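Local coordinates for peptidoglycan-N-acetylglucosamine deacetylase BC_1974 (Bacillus cereus, PDB 5N1P), which removes the acetyl group from N-acetylglucosamine residues of peptidoglycan, using a zinc ion held in its NodB-homology (CE4) domain, at residues Asn21-His26 and Ala171-Ile176. Residues are numbered along the deposited sequence; the frame is centred on the assembly and turned at random.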
loop_
_atom_site.group_PDB
_atom_site.type_symbol
_atom_site.label_atom_id
_atom_site.label_comp_id
_atom_site.label_asym_id
_atom_site.label_seq_id
_atom_site.Cartn_x
_atom_site.Cartn_y
_atom_site.Cartn_z
ATOM N N ASN A 21 15.580 2.620 -2.921
ATOM C CA ASN A 21 16.915 2.130 -3.242
ATOM C C ASN A 21 17.050 0.657 -2.876
ATOM O O ASN A 21 17.637 -0.126 -3.617
ATOM C CB ASN A 21 17.974 2.970 -2.535
ATOM C CG ASN A 21 18.018 4.400 -3.050
ATOM O OD1 ASN A 21 17.619 4.674 -4.184
ATOM N ND2 ASN A 21 18.497 5.319 -2.219
ATOM N N THR A 22 16.467 0.275 -1.744
ATOM C CA THR A 22 16.500 -1.113 -1.306
ATOM C C THR A 22 15.743 -2.012 -2.286
ATOM O O THR A 22 16.228 -3.081 -2.661
ATOM C CB THR A 22 15.913 -1.250 0.117
ATOM O OG1 THR A 22 16.749 -0.529 1.034
ATOM C CG2 THR A 22 15.840 -2.715 0.543
ATOM N N LEU A 23 14.564 -1.566 -2.716
ATOM C CA LEU A 23 13.771 -2.328 -3.673
ATOM C C LEU A 23 14.527 -2.506 -4.996
ATOM O O LEU A 23 14.555 -3.602 -5.565
ATOM C CB LEU A 23 12.422 -1.640 -3.909
ATOM C CG LEU A 23 11.497 -1.668 -2.682
ATOM C CD1 LEU A 23 10.302 -0.743 -2.879
ATOM C CD2 LEU A 23 11.049 -3.102 -2.402
ATOM N N LYS A 24 15.160 -1.434 -5.464
ATOM C CA LYS A 24 15.916 -1.474 -6.715
ATOM C C LYS A 24 17.107 -2.427 -6.633
ATOM O O LYS A 24 17.385 -3.162 -7.583
ATOM C CB LYS A 24 16.399 -0.073 -7.096
ATOM C CG LYS A 24 17.125 -0.020 -8.437
ATOM C CD LYS A 24 17.646 1.373 -8.734
ATOM C CE LYS A 24 16.509 2.367 -8.911
ATOM N NZ LYS A 24 17.011 3.699 -9.352
ATOM N N GLN A 25 17.799 -2.418 -5.496
ATOM C CA GLN A 25 18.963 -3.282 -5.279
ATOM C C GLN A 25 18.600 -4.769 -5.262
ATOM O O GLN A 25 19.462 -5.627 -5.477
ATOM C CB GLN A 25 19.662 -2.893 -3.975
ATOM C CG GLN A 25 20.455 -1.591 -4.080
ATOM C CD GLN A 25 20.762 -0.967 -2.731
ATOM O OE1 GLN A 25 20.518 -1.569 -1.687
ATOM N NE2 GLN A 25 21.304 0.247 -2.749
ATOM N N HIS A 26 17.324 -5.069 -5.021
ATOM C CA HIS A 26 16.842 -6.453 -5.059
ATOM C C HIS A 26 15.907 -6.697 -6.244
ATOM O O HIS A 26 15.255 -7.740 -6.312
ATOM C CB HIS A 26 16.114 -6.818 -3.763
ATOM C CG HIS A 26 16.987 -6.810 -2.547
ATOM N ND1 HIS A 26 17.279 -5.657 -1.846
ATOM C CD2 HIS A 26 17.617 -7.814 -1.895
ATOM C CE1 HIS A 26 18.056 -5.952 -0.822
ATOM N NE2 HIS A 26 18.278 -7.255 -0.829
ATOM N N ALA A 171 13.466 -0.878 7.384
ATOM C CA ALA A 171 14.598 -1.720 7.754
ATOM C C ALA A 171 14.290 -3.220 7.660
ATOM O O ALA A 171 15.190 -4.045 7.539
ATOM C CB ALA A 171 15.056 -1.377 9.159
ATOM N N ALA A 172 13.008 -3.560 7.712
ATOM C CA ALA A 172 12.608 -4.957 7.684
ATOM C C ALA A 172 12.597 -5.509 6.264
ATOM O O ALA A 172 12.604 -6.720 6.062
ATOM C CB ALA A 172 11.216 -5.123 8.326
ATOM N N VAL A 173 12.585 -4.623 5.277
ATOM C CA VAL A 173 12.343 -5.064 3.913
ATOM C C VAL A 173 13.432 -6.010 3.348
ATOM O O VAL A 173 13.082 -7.015 2.732
ATOM C CB VAL A 173 12.118 -3.838 3.004
ATOM C CG1 VAL A 173 12.096 -4.239 1.542
ATOM C CG2 VAL A 173 10.787 -3.218 3.370
ATOM N N PRO A 174 14.736 -5.742 3.591
ATOM C CA PRO A 174 15.704 -6.722 3.074
ATOM C C PRO A 174 15.465 -8.159 3.568
ATOM O O PRO A 174 15.522 -9.084 2.757
ATOM C CB PRO A 174 17.050 -6.193 3.590
ATOM C CG PRO A 174 16.843 -4.731 3.675
ATOM C CD PRO A 174 15.417 -4.557 4.149
ATOM N N ALA A 175 15.173 -8.340 4.854
ATOM C CA ALA A 175 14.936 -9.684 5.394
ATOM C C ALA A 175 13.632 -10.293 4.876
ATOM O O ALA A 175 13.518 -11.512 4.739
ATOM C CB ALA A 175 14.930 -9.652 6.908
ATOM N N ILE A 176 12.643 -9.441 4.615
ATOM C CA ILE A 176 11.387 -9.909 4.057
ATOM C C ILE A 176 11.601 -10.391 2.629
ATOM O O ILE A 176 11.096 -11.444 2.236
ATOM C CB ILE A 176 10.312 -8.802 4.071
ATOM C CG1 ILE A 176 9.841 -8.532 5.500
ATOM C CG2 ILE A 176 9.126 -9.189 3.194
ATOM C CD1 ILE A 176 9.008 -7.271 5.621
#
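Two helices packed outside the parallel beta-sheet of the NodB homology domain meet where Thr-22, near the end of helix 16-25, faces Val-173 and Pro-174 of helix 167-182. The short axes run nearly parallel, 10.1 Å apart at an angle of 15°, and the join between them is apolar. Thr-22 points its methyl group across the gap: CG2 is anti to the backbone N, which leaves OG1 beside that N, and stands 3.9 Å from CG of Pro-174, the two side chains crossing at about a right angle. OG1 is hydrogen-bonded to the carbonyl O of Glu-18. One layer deeper, CG1 of Val-173, also anti to its backbone N (chi1 170°), comes within 4.2 Å of Leu-23 CD2 and equally near Thr-22 CG2. Val-173 also rests on Phe-8 of strand 2-9 and Met-162 of strand 157-163, which seats helix 167-182 on the sheet of the deacetylase fold, while Leu-23 packs on Ala-28, Ala-30 and His-54 of the loops. The side chain of Val-173 is about 10 Å from that of His-163, the probable proton donor. Just past the helix end, the His-26 ring folds back and ND1 donates to the carbonyl O of Thr-22 (2.9 Å, N-H...O 174°); the acceptor lies in the ring plane, which helps fix the ring's rotation. The His-26 carbonyl O accepts a hydrogen bond from NZ of Lys-181.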